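Local coordinates for protein aldehyde dehydrogenase (Anabaena variabilis, PDB 4H7N) that probably oxidises aldehydes to carboxylic acids with NAD+ as electron acceptor, at residues V241-N246 against E276-E281; L249-I254 against I287-R292; I269-V274 against N386-G391; M373-P376 against E380-Y383. All coordinates share one frame; numbering follows the deposited sequence.

Interaction 1: residues V241-N246 against E276-E281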
loop_
_atom_site.group_PDB
_atom_site.type_symbol
_atom_site.label_atom_id
_atom_site.label_comp_id
_atom_site.label_asym_id
_atom_site.label_seq_id
_atom_site.Cartn_x
_atom_site.Cartn_y
_atom_site.Cartn_z
ATOM N N VAL A 241 -15.205 -2.345 -29.612
ATOM C CA VAL A 241 -14.828 -2.581 -31.026
ATOM C C VAL A 241 -15.322 -1.397 -31.850
ATOM O O VAL A 241 -16.541 -1.226 -32.068
ATOM C CB VAL A 241 -15.448 -3.884 -31.565
ATOM C CG1 VAL A 241 -14.981 -4.137 -32.992
ATOM C CG2 VAL A 241 -15.030 -5.057 -30.695
ATOM N N LEU A 242 -14.383 -0.533 -32.240
ATOM C CA LEU A 242 -14.696 0.617 -33.076
ATOM C C LEU A 242 -14.880 0.214 -34.519
ATOM O O LEU A 242 -14.440 -0.875 -34.974
ATOM C CB LEU A 242 -13.584 1.683 -32.956
ATOM C CG LEU A 242 -13.277 2.117 -31.510
ATOM C CD1 LEU A 242 -12.089 3.066 -31.523
ATOM C CD2 LEU A 242 -14.494 2.762 -30.846
ATOM N N GLU A 243 -15.493 1.150 -35.247
ATOM C CA GLU A 243 -15.926 0.941 -36.615
ATOM C C GLU A 243 -14.775 0.525 -37.531
ATOM O O GLU A 243 -14.984 -0.295 -38.409
ATOM C CB GLU A 243 -16.521 2.273 -37.096
ATOM C CG GLU A 243 -17.255 2.216 -38.396
ATOM C CD GLU A 243 -18.136 3.456 -38.547
ATOM O OE1 GLU A 243 -17.604 4.594 -38.476
ATOM O OE2 GLU A 243 -19.360 3.293 -38.678
ATOM N N SER A 244 -13.585 1.109 -37.325
ATOM C CA SER A 244 -12.376 0.817 -38.103
ATOM C C SER A 244 -11.656 -0.505 -37.736
ATOM O O SER A 244 -10.615 -0.826 -38.321
ATOM C CB SER A 244 -11.367 1.960 -37.919
ATOM O OG SER A 244 -10.926 2.069 -36.574
ATOM N N ALA A 245 -12.172 -1.243 -36.756
ATOM C CA ALA A 245 -11.423 -2.421 -36.236
ATOM C C ALA A 245 -11.194 -3.508 -37.273
ATOM O O ALA A 245 -11.956 -3.629 -38.201
ATOM C CB ALA A 245 -12.156 -3.042 -35.049
ATOM N N ASN A 246 -10.190 -4.357 -37.045
ATOM C CA ASN A 246 -10.004 -5.578 -37.829
ATOM C C ASN A 246 -10.894 -6.640 -37.179
ATOM O O ASN A 246 -10.540 -7.179 -36.119
ATOM C CB ASN A 246 -8.534 -6.023 -37.822
ATOM C CG ASN A 246 -8.286 -7.318 -38.596
ATOM O OD1 ASN A 246 -9.155 -8.176 -38.715
ATOM N ND2 ASN A 246 -7.061 -7.478 -39.093
ATOM N N GLU A 276 -22.322 0.443 -34.015
ATOM C CA GLU A 276 -23.579 -0.045 -34.624
ATOM C C GLU A 276 -23.477 -0.463 -36.088
ATOM O O GLU A 276 -24.119 -1.399 -36.478
ATOM C CB GLU A 276 -24.750 0.919 -34.401
ATOM C CG GLU A 276 -24.570 2.294 -35.012
ATOM C CD GLU A 276 -25.681 3.269 -34.605
ATOM O OE1 GLU A 276 -26.582 2.877 -33.837
ATOM O OE2 GLU A 276 -25.647 4.439 -35.039
ATOM N N SER A 277 -22.661 0.201 -36.888
ATOM C CA SER A 277 -22.517 -0.177 -38.294
ATOM C C SER A 277 -21.800 -1.515 -38.509
ATOM O O SER A 277 -21.872 -2.067 -39.609
ATOM C CB SER A 277 -21.765 0.906 -39.083
ATOM O OG SER A 277 -20.445 1.071 -38.569
ATOM N N LYS A 278 -21.085 -2.023 -37.505
ATOM C CA LYS A 278 -20.371 -3.321 -37.644
ATOM C C LYS A 278 -20.947 -4.399 -36.739
ATOM O O LYS A 278 -20.464 -5.535 -36.702
ATOM C CB LYS A 278 -18.896 -3.153 -37.268
ATOM C CG LYS A 278 -18.192 -2.097 -38.085
ATOM C CD LYS A 278 -18.159 -2.494 -39.557
ATOM C CE LYS A 278 -17.315 -1.509 -40.343
ATOM N NZ LYS A 278 -17.494 -1.701 -41.796
ATOM N N PHE A 279 -21.987 -4.032 -36.018
ATOM C CA PHE A 279 -22.539 -4.853 -34.962
ATOM C C PHE A 279 -23.010 -6.233 -35.458
ATOM O O PHE A 279 -22.588 -7.289 -34.937
ATOM C CB PHE A 279 -23.668 -4.063 -34.293
ATOM C CG PHE A 279 -24.490 -4.887 -33.358
ATOM C CD1 PHE A 279 -23.972 -5.311 -32.168
ATOM C CD2 PHE A 279 -25.795 -5.235 -33.688
ATOM C CE1 PHE A 279 -24.726 -6.075 -31.301
ATOM C CE2 PHE A 279 -26.546 -6.002 -32.840
ATOM C CZ PHE A 279 -26.009 -6.430 -31.639
ATOM N N GLU A 280 -23.847 -6.212 -36.487
ATOM C CA GLU A 280 -24.449 -7.414 -37.040
ATOM C C GLU A 280 -23.361 -8.365 -37.576
ATOM O O GLU A 280 -23.319 -9.556 -37.255
ATOM C CB GLU A 280 -25.456 -7.044 -38.149
ATOM C CG GLU A 280 -25.961 -8.272 -38.904
ATOM C CD GLU A 280 -26.985 -7.993 -40.007
ATOM O OE1 GLU A 280 -27.153 -6.818 -40.408
ATOM O OE2 GLU A 280 -27.593 -8.971 -40.514
ATOM N N GLU A 281 -22.473 -7.810 -38.384
ATOM C CA GLU A 281 -21.364 -8.552 -38.990
ATOM C C GLU A 281 -20.443 -9.202 -37.932
ATOM O O GLU A 281 -19.999 -10.361 -38.039
ATOM C CB GLU A 281 -20.620 -7.521 -39.818
ATOM C CG GLU A 281 -19.368 -7.912 -40.547
ATOM C CD GLU A 281 -18.856 -6.716 -41.353
ATOM O OE1 GLU A 281 -19.561 -5.654 -41.451
ATOM O OE2 GLU A 281 -17.751 -6.854 -41.888
HETATM O O HOH W 1 -21.331 2.757 -36.298
#
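Glu243 and Ser277 meet through their side chains in the tighter part of this small surface contact. Ser277 OG donates to Glu243 OE2 at 2.5 Å. This is very short for such a bond, and the exact length is doubtful. A water binds beside it, donating to Glu243 OE2 at 3.1 Å and accepting from Ser277 N at 2.9 Å. OE2 therefore receives both a hydroxyl and a water. With CG anti to the backbone N (chi1 -169°), the extended Glu243 chain reaches across to the serine.

The two segments run on from the ends of neighbouring parallel strands, 237-241 and 269-275, of the sheet in the catalytic domain. Each leads into the next helix, so the contact joins two strand-to-helix connections at the C-terminal ends of the two strands. Residues Leu242 to Ala245 form a type I beta turn, with Ala245 N bonded to Leu242 O at 2.9 Å. Asn246 then serves as N-cap, its OD1 bonded to Leu249 N.

The Lys278 side is looser. No hydrogen bond is made there, and methylenes lie along the Glu243 carbonyl oxygen. The lysine chain bends at chi2 (-64°), with Lys278 CE 3.3 Å from Glu243 O. An alanine here is likely to leave that carbonyl uncovered on the lysine side. The ammonium makes no salt bridge to the glutamate: Lys278 NZ is 6.2 Å from Glu243 OE2. Glu243 and Ser277 are both exposed to solvent.

Interaction 2: residues L249-I254 against I287-R292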
loop_
_atom_site.group_PDB
_atom_site.type_symbol
_atom_site.label_atom_id
_atom_site.label_comp_id
_atom_site.label_asym_id
_atom_site.label_seq_id
_atom_site.Cartn_x
_atom_site.Cartn_y
_atom_site.Cartn_z
ATOM N N LEU A 249 -9.545 -10.372 -36.384
ATOM C CA LEU A 249 -8.753 -10.454 -35.196
ATOM C C LEU A 249 -9.618 -10.164 -33.970
ATOM O O LEU A 249 -9.503 -10.828 -32.939
ATOM C CB LEU A 249 -7.584 -9.439 -35.249
ATOM C CG LEU A 249 -6.528 -9.771 -36.335
ATOM C CD1 LEU A 249 -5.421 -8.695 -36.340
ATOM C CD2 LEU A 249 -5.910 -11.173 -36.201
ATOM N N ALA A 250 -10.490 -9.177 -34.070
ATOM C CA ALA A 250 -11.292 -8.796 -32.888
ATOM C C ALA A 250 -12.193 -9.953 -32.431
ATOM O O ALA A 250 -12.356 -10.195 -31.227
ATOM C CB ALA A 250 -12.127 -7.560 -33.178
ATOM N N THR A 251 -12.796 -10.669 -33.393
ATOM C CA THR A 251 -13.693 -11.758 -33.015
ATOM C C THR A 251 -12.887 -12.931 -32.449
ATOM O O THR A 251 -13.325 -13.537 -31.474
ATOM C CB THR A 251 -14.632 -12.205 -34.153
ATOM O OG1 THR A 251 -13.852 -12.542 -35.300
ATOM C CG2 THR A 251 -15.642 -11.123 -34.493
ATOM N N SER A 252 -11.726 -13.267 -33.013
ATOM C CA SER A 252 -10.926 -14.331 -32.408
ATOM C C SER A 252 -10.415 -13.913 -30.997
ATOM O O SER A 252 -10.404 -14.719 -30.069
ATOM C CB SER A 252 -9.731 -14.734 -33.298
ATOM O OG SER A 252 -10.126 -15.294 -34.553
ATOM N N ALA A 253 -9.971 -12.666 -30.840
ATOM C CA ALA A 253 -9.388 -12.238 -29.581
ATOM C C ALA A 253 -10.450 -12.211 -28.465
ATOM O O ALA A 253 -10.183 -12.640 -27.345
ATOM C CB ALA A 253 -8.774 -10.870 -29.723
ATOM N N ILE A 254 -11.628 -11.685 -28.799
ATOM C CA ILE A 254 -12.715 -11.521 -27.816
ATOM C C ILE A 254 -13.291 -12.894 -27.445
ATOM O O ILE A 254 -13.570 -13.165 -26.275
ATOM C CB ILE A 254 -13.776 -10.552 -28.331
ATOM C CG1 ILE A 254 -13.198 -9.127 -28.250
ATOM C CG2 ILE A 254 -15.093 -10.698 -27.577
ATOM C CD1 ILE A 254 -13.904 -8.102 -29.078
ATOM N N ILE A 287 -20.400 -15.708 -33.439
ATOM C CA ILE A 287 -21.158 -16.960 -33.301
ATOM C C ILE A 287 -20.460 -18.116 -34.009
ATOM O O ILE A 287 -20.321 -19.210 -33.436
ATOM C CB ILE A 287 -22.592 -16.827 -33.781
ATOM C CG1 ILE A 287 -23.375 -15.937 -32.817
ATOM C CG2 ILE A 287 -23.277 -18.200 -33.813
ATOM C CD1 ILE A 287 -24.637 -15.380 -33.457
ATOM N N ALA A 288 -20.041 -17.895 -35.251
ATOM C CA ALA A 288 -19.475 -19.002 -36.055
ATOM C C ALA A 288 -18.233 -19.568 -35.355
ATOM O O ALA A 288 -18.052 -20.801 -35.249
ATOM C CB ALA A 288 -19.125 -18.528 -37.453
ATOM N N LYS A 289 -17.383 -18.668 -34.832
ATOM C CA LYS A 289 -16.189 -19.101 -34.123
ATOM C C LYS A 289 -16.508 -19.775 -32.790
ATOM O O LYS A 289 -15.873 -20.757 -32.412
ATOM C CB LYS A 289 -15.180 -17.912 -33.942
ATOM C CG LYS A 289 -14.672 -17.378 -35.271
ATOM C CD LYS A 289 -13.848 -16.107 -35.113
ATOM C CE LYS A 289 -13.095 -15.816 -36.411
ATOM N NZ LYS A 289 -12.181 -14.645 -36.253
ATOM N N ALA A 290 -17.472 -19.247 -32.061
ATOM C CA ALA A 290 -17.872 -19.831 -30.790
ATOM C C ALA A 290 -18.454 -21.223 -30.980
ATOM O O ALA A 290 -18.178 -22.156 -30.215
ATOM C CB ALA A 290 -18.910 -18.969 -30.141
ATOM N N HIS A 291 -19.214 -21.354 -32.040
ATOM C CA HIS A 291 -19.899 -22.580 -32.285
ATOM C C HIS A 291 -18.881 -23.705 -32.580
ATOM O O HIS A 291 -19.163 -24.847 -32.274
ATOM C CB HIS A 291 -20.921 -22.417 -33.399
ATOM C CG HIS A 291 -21.879 -23.541 -33.442
ATOM N ND1 HIS A 291 -21.799 -24.546 -34.386
ATOM C CD2 HIS A 291 -22.842 -23.913 -32.572
ATOM C CE1 HIS A 291 -22.721 -25.461 -34.131
ATOM N NE2 HIS A 291 -23.366 -25.099 -33.034
ATOM N N ARG A 292 -17.695 -23.381 -33.118
ATOM C CA ARG A 292 -16.657 -24.398 -33.377
ATOM C C ARG A 292 -16.056 -25.008 -32.098
ATOM O O ARG A 292 -15.539 -26.110 -32.148
ATOM C CB ARG A 292 -15.525 -23.854 -34.248
ATOM C CG ARG A 292 -15.908 -23.552 -35.698
ATOM C CD ARG A 292 -15.026 -22.493 -36.369
ATOM N NE ARG A 292 -13.719 -22.997 -36.815
ATOM C CZ ARG A 292 -12.561 -22.924 -36.139
ATOM N NH1 ARG A 292 -12.490 -22.368 -34.928
ATOM N NH2 ARG A 292 -11.448 -23.415 -36.686
#
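Between residues 249-254 and 287-292 the backbones come nearest at Ser252 and Lys289, whose CA atoms are 7.3 Å apart. One long side chain bridges the two helices. Lys289 is extended beyond CG and meets the Thr251 side chain at about a right angle. Its ammonium reaches two neighbouring hydroxyls on the other helix. Lys289 NZ donates to Ser252 OG at 2.7 Å and to Thr251 OG1 at 2.9 Å. The two hydroxyls take different rotations: Thr251 OG1 lies between its backbone N and carbonyl carbon (chi1 55°), while Ser252 OG is anti to its carbonyl carbon (chi1 -64°). Both thereby point at the same nitrogen.

Glu248 adds a salt bridge to NZ, and Gln285 OE1 a further hydrogen bond. Thr251 OG1 also bonds back to Leu247 O within its own helix. The site lies at the subunit interface: Ser252 OG bonds to Asp473 OD2 of the second subunit, and Trp471 of that subunit packs on Leu249, Ser252 and Ala253.

This is a polar join between two helices, with both hydroxyls buried. With a carboxylate and several oxygens round it, the lysine probably stays protonated, and Glu248 is likely to balance its charge.

Interaction 3: residues I269-V274 against N386-G391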
loop_
_atom_site.group_PDB
_atom_site.type_symbol
_atom_site.label_atom_id
_atom_site.label_comp_id
_atom_site.label_asym_id
_atom_site.label_seq_id
_atom_site.Cartn_x
_atom_site.Cartn_y
_atom_site.Cartn_z
ATOM N N ILE A 269 -13.188 -11.299 -20.629
ATOM C CA ILE A 269 -14.029 -10.289 -21.262
ATOM C C ILE A 269 -15.500 -10.686 -20.960
ATOM O O ILE A 269 -15.940 -11.772 -21.348
ATOM C CB ILE A 269 -13.814 -10.200 -22.782
ATOM C CG1 ILE A 269 -12.382 -9.790 -23.154
ATOM C CG2 ILE A 269 -14.848 -9.244 -23.400
ATOM C CD1 ILE A 269 -11.908 -8.496 -22.475
ATOM N N GLU A 270 -16.240 -9.820 -20.282
ATOM C CA GLU A 270 -17.591 -10.153 -19.889
ATOM C C GLU A 270 -18.651 -9.222 -20.484
ATOM O O GLU A 270 -19.828 -9.427 -20.268
ATOM C CB GLU A 270 -17.677 -10.128 -18.373
ATOM C CG GLU A 270 -16.948 -11.308 -17.705
ATOM C CD GLU A 270 -17.487 -11.711 -16.308
ATOM O OE1 GLU A 270 -18.545 -11.204 -15.880
ATOM O OE2 GLU A 270 -16.804 -12.536 -15.638
ATOM N N ARG A 271 -18.228 -8.183 -21.192
ATOM C CA ARG A 271 -19.144 -7.230 -21.854
ATOM C C ARG A 271 -18.492 -6.752 -23.144
ATOM O O ARG A 271 -17.327 -6.437 -23.130
ATOM C CB ARG A 271 -19.351 -5.983 -21.030
ATOM C CG ARG A 271 -19.677 -6.291 -19.603
ATOM C CD ARG A 271 -19.911 -5.019 -18.834
ATOM N NE ARG A 271 -18.716 -4.441 -18.268
ATOM C CZ ARG A 271 -18.442 -3.130 -18.238
ATOM N NH1 ARG A 271 -19.198 -2.241 -18.883
ATOM N NH2 ARG A 271 -17.351 -2.704 -17.625
ATOM N N ILE A 272 -19.254 -6.681 -24.224
ATOM C CA ILE A 272 -18.727 -6.369 -25.531
ATOM C C ILE A 272 -19.584 -5.272 -26.182
ATOM O O ILE A 272 -20.821 -5.432 -26.300
ATOM C CB ILE A 272 -18.721 -7.629 -26.401
ATOM C CG1 ILE A 272 -17.844 -8.716 -25.761
ATOM C CG2 ILE A 272 -18.136 -7.296 -27.751
ATOM C CD1 ILE A 272 -18.220 -10.121 -26.255
ATOM N N TYR A 273 -18.939 -4.152 -26.519
ATOM C CA TYR A 273 -19.593 -2.998 -27.125
ATOM C C TYR A 273 -19.065 -2.841 -28.542
ATOM O O TYR A 273 -17.858 -2.797 -28.736
ATOM C CB TYR A 273 -19.318 -1.746 -26.285
ATOM C CG TYR A 273 -19.773 -1.939 -24.857
ATOM C CD1 TYR A 273 -21.107 -1.795 -24.510
ATOM C CD2 TYR A 273 -18.867 -2.369 -23.875
ATOM C CE1 TYR A 273 -21.549 -2.070 -23.227
ATOM C CE2 TYR A 273 -19.276 -2.614 -22.577
ATOM C CZ TYR A 273 -20.622 -2.471 -22.262
ATOM O OH TYR A 273 -20.991 -2.705 -20.980
ATOM N N VAL A 274 -19.958 -2.760 -29.542
ATOM C CA VAL A 274 -19.530 -2.704 -30.941
ATOM C C VAL A 274 -20.226 -1.571 -31.680
ATOM O O VAL A 274 -21.437 -1.380 -31.552
ATOM C CB VAL A 274 -19.868 -4.022 -31.676
ATOM C CG1 VAL A 274 -19.235 -4.032 -33.058
ATOM C CG2 VAL A 274 -19.377 -5.218 -30.874
ATOM N N ASN A 386 -17.395 2.226 -18.734
ATOM C CA ASN A 386 -17.058 2.759 -17.401
ATOM C C ASN A 386 -18.214 2.641 -16.390
ATOM O O ASN A 386 -18.026 2.975 -15.225
ATOM C CB ASN A 386 -16.614 4.230 -17.487
ATOM C CG ASN A 386 -15.156 4.383 -17.928
ATOM O OD1 ASN A 386 -14.336 3.492 -17.749
ATOM N ND2 ASN A 386 -14.815 5.558 -18.437
ATOM N N ASP A 387 -19.372 2.159 -16.840
ATOM C CA ASP A 387 -20.535 1.972 -15.970
ATOM C C ASP A 387 -20.474 0.635 -15.190
ATOM O O ASP A 387 -21.221 -0.313 -15.474
ATOM C CB ASP A 387 -21.819 2.005 -16.838
ATOM C CG ASP A 387 -23.084 2.031 -16.001
ATOM O OD1 ASP A 387 -23.002 2.676 -14.958
ATOM O OD2 ASP A 387 -24.104 1.382 -16.360
ATOM N N THR A 388 -19.574 0.562 -14.220
ATOM C CA THR A 388 -19.311 -0.682 -13.516
ATOM C C THR A 388 -18.679 -0.314 -12.199
ATOM O O THR A 388 -18.027 0.746 -12.115
ATOM C CB THR A 388 -18.297 -1.543 -14.342
ATOM O OG1 THR A 388 -17.882 -2.669 -13.586
ATOM C CG2 THR A 388 -17.052 -0.733 -14.711
ATOM N N ILE A 389 -18.833 -1.178 -11.194
ATOM C CA ILE A 389 -18.086 -1.036 -9.926
ATOM C C ILE A 389 -16.722 -1.684 -9.944
ATOM O O ILE A 389 -15.958 -1.577 -8.991
ATOM C CB ILE A 389 -18.845 -1.638 -8.727
ATOM C CG1 ILE A 389 -19.023 -3.142 -8.920
ATOM C CG2 ILE A 389 -20.176 -0.950 -8.560
ATOM C CD1 ILE A 389 -19.188 -3.859 -7.604
ATOM N N TYR A 390 -16.372 -2.296 -11.068
ATOM C CA TYR A 390 -15.072 -2.895 -11.250
ATOM C C TYR A 390 -14.112 -1.986 -12.041
ATOM O O TYR A 390 -14.486 -0.899 -12.484
ATOM C CB TYR A 390 -15.267 -4.220 -12.011
ATOM C CG TYR A 390 -16.017 -5.243 -11.180
ATOM C CD1 TYR A 390 -15.369 -5.859 -10.140
ATOM C CD2 TYR A 390 -17.367 -5.574 -11.397
ATOM C CE1 TYR A 390 -16.010 -6.812 -9.367
ATOM C CE2 TYR A 390 -17.993 -6.567 -10.637
ATOM C CZ TYR A 390 -17.293 -7.162 -9.622
ATOM O OH TYR A 390 -17.760 -8.125 -8.750
ATOM N N GLY A 391 -12.875 -2.438 -12.221
ATOM C CA GLY A 391 -11.897 -1.621 -12.923
ATOM C C GLY A 391 -10.577 -2.314 -13.061
ATOM O O GLY A 391 -9.518 -1.710 -12.859
#
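Arg271 of strand 269-275 rests its guanidinium against Thr388 in a van der Waals contact. The threonine belongs to the loop that leads from helix 378-386 to strand 393-397. The strand is an inner one of the catalytic-domain sheet, and the arginine reaches out from a face of the sheet to the loop. The CA atoms of Arg271 and Thr388 are 10.6 Å apart.

The touch is made by the tip of the arginine. Arg271 NH2 lies 3.5 Å from Thr388 CG2 and 3.6 Å from Thr388 CB. The Arg271 chain bends at chi3 (-88°), which turns the guanidinium toward the loop. Thr388 OG1 is used within the loop instead: it accepts from Tyr390 N at 3.0 Å, forming an ST turn. Asp387, just before it, is the centre of an inverse gamma turn.

The guanidinium is held by several oxygens. Arg271 NH1 donates to Tyr273 OH at 2.8 Å, with the oxygen tilted 17° from the guanidinium plane. NH1 also binds Leu384 O, NH2 binds Ala385 O, and NE binds Lys236 O. A leucine in its place would probably leave these carbonyls and Tyr273 OH without the arginine's N-H donors and take away the group that Thr388 CG2 packs against. A second link runs through His356, which bonds to Tyr273 OH and to Asp387 OD2.

Two of the carbonyls belong to the last turn of helix 378-386. The positive charge therefore sits where the helix end is partly negative, and the helix probably helps to stabilise it.

Interaction 4: residues M373-P376 against E380-Y383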
loop_
_atom_site.group_PDB
_atom_site.type_symbol
_atom_site.label_atom_id
_atom_site.label_comp_id
_atom_site.label_asym_id
_atom_site.label_seq_id
_atom_site.Cartn_x
_atom_site.Cartn_y
_atom_site.Cartn_z
HETATM N N MSE A 373 -23.501 -5.533 -27.237
HETATM C CA MSE A 373 -24.371 -4.353 -27.371
HETATM C C MSE A 373 -23.845 -3.414 -28.430
HETATM O O MSE A 373 -22.670 -3.149 -28.435
HETATM C CB MSE A 373 -24.266 -3.528 -26.081
HETATM C CG MSE A 373 -25.482 -3.672 -25.211
HETATM SE SE MSE A 373 -25.364 -2.449 -23.677
HETATM C CE MSE A 373 -26.527 -0.964 -24.191
ATOM N N PRO A 374 -24.701 -2.857 -29.298
ATOM C CA PRO A 374 -24.222 -1.810 -30.205
ATOM C C PRO A 374 -24.004 -0.452 -29.509
ATOM O O PRO A 374 -24.587 -0.214 -28.473
ATOM C CB PRO A 374 -25.365 -1.700 -31.228
ATOM C CG PRO A 374 -26.580 -2.106 -30.489
ATOM C CD PRO A 374 -26.165 -3.035 -29.379
ATOM N N PHE A 375 -23.148 0.411 -30.049
ATOM C CA PHE A 375 -23.145 1.843 -29.664
ATOM C C PHE A 375 -23.229 2.813 -30.857
ATOM O O PHE A 375 -22.664 2.564 -31.917
ATOM C CB PHE A 375 -21.960 2.214 -28.750
ATOM C CG PHE A 375 -20.629 1.937 -29.343
ATOM C CD1 PHE A 375 -20.015 2.875 -30.150
ATOM C CD2 PHE A 375 -19.969 0.734 -29.096
ATOM C CE1 PHE A 375 -18.759 2.632 -30.698
ATOM C CE2 PHE A 375 -18.715 0.483 -29.659
ATOM C CZ PHE A 375 -18.101 1.433 -30.452
ATOM N N PRO A 376 -23.958 3.934 -30.684
ATOM C CA PRO A 376 -24.023 4.930 -31.741
ATOM C C PRO A 376 -22.791 5.819 -31.865
ATOM O O PRO A 376 -22.566 6.373 -32.935
ATOM C CB PRO A 376 -25.237 5.772 -31.347
ATOM C CG PRO A 376 -25.263 5.685 -29.862
ATOM C CD PRO A 376 -24.813 4.290 -29.539
ATOM N N GLU A 380 -20.727 7.234 -26.008
ATOM C CA GLU A 380 -21.550 6.210 -25.380
ATOM C C GLU A 380 -20.783 4.902 -25.040
ATOM O O GLU A 380 -20.996 4.301 -23.983
ATOM C CB GLU A 380 -22.751 5.898 -26.259
ATOM C CG GLU A 380 -23.716 4.856 -25.680
ATOM C CD GLU A 380 -24.468 5.314 -24.407
ATOM O OE1 GLU A 380 -24.191 6.428 -23.902
ATOM O OE2 GLU A 380 -25.349 4.565 -23.907
ATOM N N ALA A 381 -19.922 4.467 -25.944
ATOM C CA ALA A 381 -19.063 3.293 -25.683
ATOM C C ALA A 381 -18.237 3.462 -24.414
ATOM O O ALA A 381 -18.173 2.557 -23.592
ATOM C CB ALA A 381 -18.167 3.029 -26.882
ATOM N N VAL A 382 -17.598 4.629 -24.253
ATOM C CA VAL A 382 -16.828 4.945 -23.057
ATOM C C VAL A 382 -17.737 4.985 -21.801
ATOM O O VAL A 382 -17.371 4.421 -20.764
ATOM C CB VAL A 382 -16.088 6.295 -23.219
ATOM C CG1 VAL A 382 -15.540 6.825 -21.897
ATOM C CG2 VAL A 382 -14.941 6.111 -24.233
ATOM N N TYR A 383 -18.887 5.629 -21.901
ATOM C CA TYR A 383 -19.838 5.666 -20.783
ATOM C C TYR A 383 -20.240 4.248 -20.353
ATOM O O TYR A 383 -20.222 3.922 -19.171
ATOM C CB TYR A 383 -21.109 6.432 -21.166
ATOM C CG TYR A 383 -22.159 6.292 -20.095
ATOM C CD1 TYR A 383 -22.029 6.986 -18.888
ATOM C CD2 TYR A 383 -23.219 5.398 -20.231
ATOM C CE1 TYR A 383 -22.956 6.831 -17.878
ATOM C CE2 TYR A 383 -24.152 5.242 -19.217
ATOM C CZ TYR A 383 -23.996 5.967 -18.054
ATOM O OH TYR A 383 -24.879 5.846 -17.040
#
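Glu380 N donates to Asp377 OD1, a bond that closes the first turn of helix 378-386 beside Phe375 and Pro376. Only a short turn separates this helix from strand 369-375, and the two pack on each other at once. The CA atoms of Phe375 and Ala381 are 5.9 Å apart.

The main touch is a CH-pi contact. Ala381 CB stands over one face of the Phe375 ring, 3.5 Å from its centroid and 6° off the ring normal. The methyl is thus almost exactly over the middle of the ring, and the nearest ring atom, Phe375 CG, is 3.6 Å from Ala381 CB. The phenylalanine reaches this place with CG between the backbone N and the carbonyl carbon (chi1 58°). Ile240, Leu242, Tyr273 and Ala275 also touch the Phe375 side chain, and Ile240 touches Ala381 as well.

Beside the ring, Glu380 lies against the proline. Glu380 CG is 4.1 Å from Pro376 CD. Its chain bends at chi2 (67°), and the methylene rather than the carboxylate makes the contact.

Strand, helix and the later strand 393-397 form a beta-alpha-beta crossover in the catalytic domain. The crossover passes two strands of the sheet, 269-275 and 237-241, before the chain rejoins it.

No hydrogen bond joins the two segments. The helix start is held to its strand by apolar packing and the weak attraction of a methyl for an aromatic face, which depend on close fit rather than on charge.

How the interactions relate
All four contacts gather round the same sheet of the catalytic domain. Interaction 1 lies at the surface, interaction 2 is buried, and interactions 3 and 4 are partly buried. Interactions 1 and 2 share helix 279-292 and meet where Val241 packs on Ile254. Interactions 3 and 4 use neighbouring strands, 269-275 and 369-375, and helix 378-386 with the loop after it. Ile272 and Val274 face the helices of interaction 2, whereas Arg271 and Tyr273 face the other side of the sheet. The chemistry follows place: a hydroxyl, carboxylate and water outside, an ammonium gripped by hydroxyls between helices, a guanidinium among carbonyls, and an aromatic face covered by a methyl.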